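Hypothetical protein yigZ (Escherichia coli, PDB 1VI7) is an IMPACT family member of unsettled function that may bind anions and guanine ribonucleotides and perhaps hydrolyse ribonucleoside triphosphates. Local coordinates at residues A[141-154]-A[192-205]. Residues are numbered along the deposited sequence; the frame is centred on the assembly and turned at random.
Sequences EYTLQCEYHQLTGI and LADFSRGSLQLLAI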
loop_
_atom_site.group_PDB
_atom_site.type_symbol
_atom_site.label_atom_id
_atom_site.label_comp_id
_atom_site.label_asym_id
_atom_site.label_seq_id
_atom_site.Cartn_x
_atom_site.Cartn_y
_atom_site.Cartn_z
ATOM N N GLU A 141 17.232 3.487 -0.219
ATOM C CA GLU A 141 18.016 2.541 0.571
ATOM C C GLU A 141 19.479 2.543 0.160
ATOM O O GLU A 141 19.805 2.484 -1.022
ATOM C CB GLU A 141 17.494 1.127 0.442
ATOM C CG GLU A 141 16.076 0.878 0.891
ATOM C CD GLU A 141 15.783 -0.613 1.041
ATOM O OE1 GLU A 141 16.319 -1.409 0.229
ATOM O OE2 GLU A 141 15.077 -0.984 2.005
ATOM N N TYR A 142 20.360 2.564 1.152
ATOM C CA TYR A 142 21.804 2.528 0.912
ATOM C C TYR A 142 22.507 1.471 1.774
ATOM O O TYR A 142 21.922 0.945 2.699
ATOM C CB TYR A 142 22.430 3.864 1.343
ATOM C CG TYR A 142 21.893 5.093 0.704
ATOM C CD1 TYR A 142 20.755 5.743 1.191
ATOM C CD2 TYR A 142 22.541 5.636 -0.399
ATOM C CE1 TYR A 142 20.281 6.896 0.594
ATOM C CE2 TYR A 142 22.058 6.770 -1.029
ATOM C CZ TYR A 142 20.937 7.385 -0.516
ATOM O OH TYR A 142 20.451 8.514 -1.129
ATOM N N THR A 143 23.803 1.233 1.527
ATOM C CA THR A 143 24.513 0.315 2.427
ATOM C C THR A 143 25.682 1.079 3.089
ATOM O O THR A 143 26.048 2.161 2.633
ATOM C CB THR A 143 24.995 -0.998 1.911
ATOM O OG1 THR A 143 26.015 -0.795 0.931
ATOM C CG2 THR A 143 23.941 -1.904 1.333
ATOM N N LEU A 144 26.117 0.549 4.219
ATOM C CA LEU A 144 27.121 1.243 5.032
ATOM C C LEU A 144 27.860 0.277 5.931
ATOM O O LEU A 144 27.274 -0.421 6.743
ATOM C CB LEU A 144 26.390 2.321 5.861
ATOM C CG LEU A 144 27.232 3.090 6.866
ATOM C CD1 LEU A 144 28.266 3.948 6.129
ATOM C CD2 LEU A 144 26.387 3.919 7.822
ATOM N N GLN A 145 29.168 0.211 5.771
ATOM C CA GLN A 145 29.981 -0.718 6.629
ATOM C C GLN A 145 30.730 0.150 7.657
ATOM O O GLN A 145 31.275 1.200 7.315
ATOM C CB GLN A 145 30.798 -1.640 5.816
ATOM C CG GLN A 145 31.916 -2.461 6.292
ATOM C CD GLN A 145 32.620 -3.234 5.162
ATOM O OE1 GLN A 145 33.204 -2.593 4.278
ATOM N NE2 GLN A 145 32.590 -4.570 5.213
ATOM N N CYS A 146 30.432 -0.154 8.923
ATOM C CA CYS A 146 30.990 0.475 10.083
ATOM C C CYS A 146 31.506 -0.476 11.161
ATOM O O CYS A 146 31.224 -1.666 11.231
ATOM C CB CYS A 146 29.903 1.367 10.720
ATOM S SG CYS A 146 28.648 0.465 11.606
ATOM N N GLU A 147 32.048 0.126 12.217
ATOM C CA GLU A 147 32.585 -0.652 13.335
ATOM C C GLU A 147 31.616 -0.761 14.472
ATOM O O GLU A 147 30.786 0.144 14.673
ATOM C CB GLU A 147 33.905 0.029 13.781
ATOM C CG GLU A 147 34.890 0.106 12.629
ATOM C CD GLU A 147 36.302 -0.241 12.969
ATOM O OE1 GLU A 147 36.515 -1.241 13.691
ATOM O OE2 GLU A 147 37.223 0.490 12.516
ATOM N N TYR A 148 31.729 -1.739 15.363
ATOM C CA TYR A 148 30.781 -1.867 16.453
ATOM C C TYR A 148 30.703 -0.668 17.383
ATOM O O TYR A 148 29.693 -0.499 18.089
ATOM C CB TYR A 148 31.071 -3.129 17.287
ATOM C CG TYR A 148 30.683 -4.395 16.569
ATOM C CD1 TYR A 148 31.579 -4.992 15.704
ATOM C CD2 TYR A 148 29.415 -4.952 16.662
ATOM C CE1 TYR A 148 31.240 -6.094 14.972
ATOM C CE2 TYR A 148 29.073 -6.101 15.973
ATOM C CZ TYR A 148 30.003 -6.688 15.148
ATOM O OH TYR A 148 29.696 -7.803 14.397
ATOM N N HIS A 149 31.794 0.059 17.572
ATOM C CA HIS A 149 31.858 1.197 18.454
ATOM C C HIS A 149 31.230 2.427 17.813
ATOM O O HIS A 149 31.279 3.532 18.370
ATOM C CB HIS A 149 33.292 1.509 18.897
ATOM C CG HIS A 149 34.163 2.029 17.817
ATOM N ND1 HIS A 149 34.094 3.344 17.395
ATOM C CD2 HIS A 149 35.075 1.441 17.011
ATOM C CE1 HIS A 149 34.942 3.560 16.401
ATOM N NE2 HIS A 149 35.535 2.410 16.120
ATOM N N GLN A 150 30.780 2.306 16.574
ATOM C CA GLN A 150 30.071 3.350 15.870
ATOM C C GLN A 150 28.584 3.040 15.719
ATOM O O GLN A 150 27.808 3.907 15.350
ATOM C CB GLN A 150 30.692 3.633 14.510
ATOM C CG GLN A 150 32.175 3.906 14.538
ATOM C CD GLN A 150 32.836 3.821 13.180
ATOM O OE1 GLN A 150 32.847 2.800 12.493
ATOM N NE2 GLN A 150 33.457 4.911 12.775
ATOM N N LEU A 151 28.118 1.863 16.058
ATOM C CA LEU A 151 26.716 1.494 15.960
ATOM C C LEU A 151 25.770 2.483 16.598
ATOM O O LEU A 151 25.202 3.311 15.864
ATOM C CB LEU A 151 26.466 0.097 16.494
ATOM C CG LEU A 151 25.391 -0.718 15.778
ATOM C CD1 LEU A 151 25.562 -0.612 14.275
ATOM C CD2 LEU A 151 25.475 -2.176 16.232
ATOM N N THR A 152 25.607 2.499 17.917
ATOM C CA THR A 152 24.716 3.451 18.567
ATOM C C THR A 152 24.829 4.842 17.956
ATOM O O THR A 152 23.815 5.426 17.574
ATOM C CB THR A 152 24.856 3.551 20.079
ATOM O OG1 THR A 152 26.093 4.156 20.451
ATOM C CG2 THR A 152 24.719 2.190 20.744
ATOM N N GLY A 153 26.034 5.385 17.819
ATOM C CA GLY A 153 26.244 6.666 17.191
ATOM C C GLY A 153 25.501 6.778 15.867
ATOM O O GLY A 153 24.863 7.814 15.621
ATOM N N ILE A 154 25.642 5.806 14.968
ATOM C CA ILE A 154 24.988 5.873 13.669
ATOM C C ILE A 154 23.479 5.732 13.756
ATOM O O ILE A 154 22.735 6.433 13.081
ATOM C CB ILE A 154 25.539 4.849 12.689
ATOM C CG1 ILE A 154 27.038 5.072 12.436
ATOM C CG2 ILE A 154 24.769 4.882 11.371
ATOM C CD1 ILE A 154 27.664 3.852 11.764
ATOM N N LEU A 192 27.689 12.261 9.067
ATOM C CA LEU A 192 28.395 10.988 9.135
ATOM C C LEU A 192 29.900 11.187 9.072
ATOM O O LEU A 192 30.654 10.661 9.869
ATOM C CB LEU A 192 27.952 10.105 7.983
ATOM C CG LEU A 192 27.904 8.607 8.093
ATOM C CD1 LEU A 192 26.758 8.100 8.938
ATOM C CD2 LEU A 192 27.790 8.001 6.689
ATOM N N ALA A 193 30.324 11.967 8.082
ATOM C CA ALA A 193 31.748 12.257 7.912
ATOM C C ALA A 193 32.288 12.978 9.124
ATOM O O ALA A 193 33.324 12.598 9.666
ATOM C CB ALA A 193 31.969 13.015 6.610
ATOM N N ASP A 194 31.576 13.924 9.712
ATOM C CA ASP A 194 32.128 14.643 10.858
ATOM C C ASP A 194 32.237 13.736 12.065
ATOM O O ASP A 194 33.188 13.916 12.835
ATOM C CB ASP A 194 31.407 15.933 11.174
ATOM C CG ASP A 194 31.688 17.044 10.177
ATOM O OD1 ASP A 194 32.335 16.805 9.131
ATOM O OD2 ASP A 194 31.289 18.197 10.434
ATOM N N PHE A 195 31.419 12.724 12.164
ATOM C CA PHE A 195 31.321 11.745 13.209
ATOM C C PHE A 195 32.441 10.707 13.140
ATOM O O PHE A 195 32.791 10.041 14.133
ATOM C CB PHE A 195 29.987 10.989 13.066
ATOM C CG PHE A 195 29.822 9.754 13.889
ATOM C CD1 PHE A 195 29.626 9.854 15.269
ATOM C CD2 PHE A 195 29.899 8.491 13.331
ATOM C CE1 PHE A 195 29.474 8.736 16.053
ATOM C CE2 PHE A 195 29.705 7.357 14.123
ATOM C CZ PHE A 195 29.432 7.474 15.457
ATOM N N SER A 196 33.001 10.564 11.938
ATOM C CA SER A 196 34.001 9.524 11.763
ATOM C C SER A 196 35.230 10.035 11.063
ATOM O O SER A 196 35.989 9.244 10.508
ATOM C CB SER A 196 33.345 8.395 10.934
ATOM O OG SER A 196 33.241 8.892 9.588
ATOM N N ARG A 197 35.385 11.349 10.986
ATOM C CA ARG A 197 36.567 11.928 10.347
ATOM C C ARG A 197 36.752 11.415 8.940
ATOM O O ARG A 197 37.841 11.008 8.514
ATOM C CB ARG A 197 37.756 11.697 11.258
ATOM C CG ARG A 197 37.879 12.677 12.406
ATOM C CD ARG A 197 38.920 12.313 13.413
ATOM N NE ARG A 197 38.673 11.009 13.996
ATOM C CZ ARG A 197 39.533 10.216 14.610
ATOM N NH1 ARG A 197 39.212 9.040 15.118
ATOM N NH2 ARG A 197 40.792 10.635 14.723
ATOM N N GLY A 198 35.657 11.429 8.164
ATOM C CA GLY A 198 35.552 11.060 6.807
ATOM C C GLY A 198 35.955 9.685 6.384
ATOM O O GLY A 198 36.075 9.444 5.171
ATOM N N SER A 199 35.867 8.696 7.293
ATOM C CA SER A 199 36.330 7.351 6.955
ATOM C C SER A 199 35.190 6.372 6.744
ATOM O O SER A 199 35.450 5.187 6.434
ATOM C CB SER A 199 37.185 6.868 8.138
ATOM O OG SER A 199 36.292 6.596 9.204
ATOM N N LEU A 200 33.993 6.768 7.113
ATOM C CA LEU A 200 32.788 5.961 6.872
ATOM C C LEU A 200 32.350 6.212 5.423
ATOM O O LEU A 200 32.560 7.336 4.937
ATOM C CB LEU A 200 31.731 6.427 7.848
ATOM C CG LEU A 200 31.160 5.489 8.901
ATOM C CD1 LEU A 200 32.181 4.607 9.550
ATOM C CD2 LEU A 200 30.413 6.318 9.954
ATOM N N GLN A 201 31.938 5.189 4.681
ATOM C CA GLN A 201 31.560 5.364 3.276
ATOM C C GLN A 201 30.179 4.828 2.934
ATOM O O GLN A 201 30.027 3.641 2.634
ATOM C CB GLN A 201 32.618 4.718 2.370
ATOM C CG GLN A 201 32.692 5.272 0.974
ATOM C CD GLN A 201 33.655 4.633 0.015
ATOM O OE1 GLN A 201 33.244 4.109 -1.048
ATOM N NE2 GLN A 201 34.959 4.657 0.262
ATOM N N LEU A 202 29.172 5.684 2.874
ATOM C CA LEU A 202 27.782 5.358 2.546
ATOM C C LEU A 202 27.557 4.984 1.100
ATOM O O LEU A 202 27.806 5.807 0.211
ATOM C CB LEU A 202 26.956 6.624 2.870
ATOM C CG LEU A 202 25.453 6.552 2.692
ATOM C CD1 LEU A 202 24.816 5.812 3.855
ATOM C CD2 LEU A 202 24.854 7.956 2.538
ATOM N N LEU A 203 26.995 3.836 0.754
ATOM C CA LEU A 203 26.884 3.465 -0.661
ATOM C C LEU A 203 25.464 3.206 -1.125
ATOM O O LEU A 203 24.619 2.723 -0.377
ATOM C CB LEU A 203 27.728 2.211 -0.925
ATOM C CG LEU A 203 29.239 2.318 -0.700
ATOM C CD1 LEU A 203 29.825 0.907 -0.609
ATOM C CD2 LEU A 203 29.902 3.091 -1.821
ATOM N N ALA A 204 25.190 3.451 -2.395
ATOM C CA ALA A 204 23.865 3.242 -2.969
ATOM C C ALA A 204 23.710 1.842 -3.536
ATOM O O ALA A 204 24.504 1.446 -4.390
ATOM C CB ALA A 204 23.638 4.275 -4.072
ATOM N N ILE A 205 22.712 1.107 -3.086
ATOM C CA ILE A 205 22.421 -0.250 -3.535
ATOM C C ILE A 205 22.455 -0.379 -5.056
ATOM O O ILE A 205 22.007 0.527 -5.775
ATOM C CB ILE A 205 21.043 -0.739 -3.037
ATOM C CG1 ILE A 205 19.915 0.103 -3.644
ATOM C CG2 ILE A 205 20.956 -0.721 -1.521
ATOM C CD1 ILE A 205 19.311 -0.463 -4.910
HETATM O O HOH W 1 32.538 2.772 5.789
HETATM O O HOH W 2 29.517 1.113 3.170
HETATM O O HOH W 3 35.289 4.612 10.484
HETATM O O HOH W 4 33.453 7.132 14.461
#
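T143 and L203 form an antiparallel hydrogen-bonded pair, T143 N reaching L203 O at 2.6 Å and L203 N giving T143 O an almost straight bond (2.7 Å, 179°). Two residues further along, the direct bonds give way to water: one molecule joins Q145 O to Q201 N, a second Q145 N to Q201 O. With CG anti to the carbonyl carbon (chi1 -57°), the Y142 ring is carried over toward 202-204, L203 O at its edge, L202 CD2 over one face and Y142 CD2 4.1 Å from A204 CB. I205 closes this end, its CG2 against the carbonyl oxygen of E141. Further in, L144 CD1 rests on the Q201-L202 peptide and touches L192 CD2 (4.1 Å), while I154 and L200 meet tip to tip, CD1 to CD2. The F195 ring takes Q150 CB at its edge and I154 CG1 obliquely, with CZ 3.7 Å from the CA of G153. The extended Q150 side chain lays its amide against L200 CD1; OE1 accepts a bond from E147 N (2.8 Å), in the carbonyl plane, and NE2 gives two to waters that lead to S199 OG and F195 O. A leucine in place of Q150 would probably leave E147 N without this acceptor and break both water bridges, one to S199 in the type I' turn S196-S199 and one to F195 O near the end of helix 185-196. Strand 140-146 also pairs with 174-180, so the short, weakly paired 203-204 adds an outer strand to an antiparallel sheet of order 164-170, 174-180, 140-146, 203-204; with helices 151-160 and 185-196 packed on it, this is the beta-alpha-beta-beta-alpha-beta pattern of a ferredoxin-like alpha+beta sandwich, consistent with the DUF1949 domain's kinship to EF-G C-terminal domains.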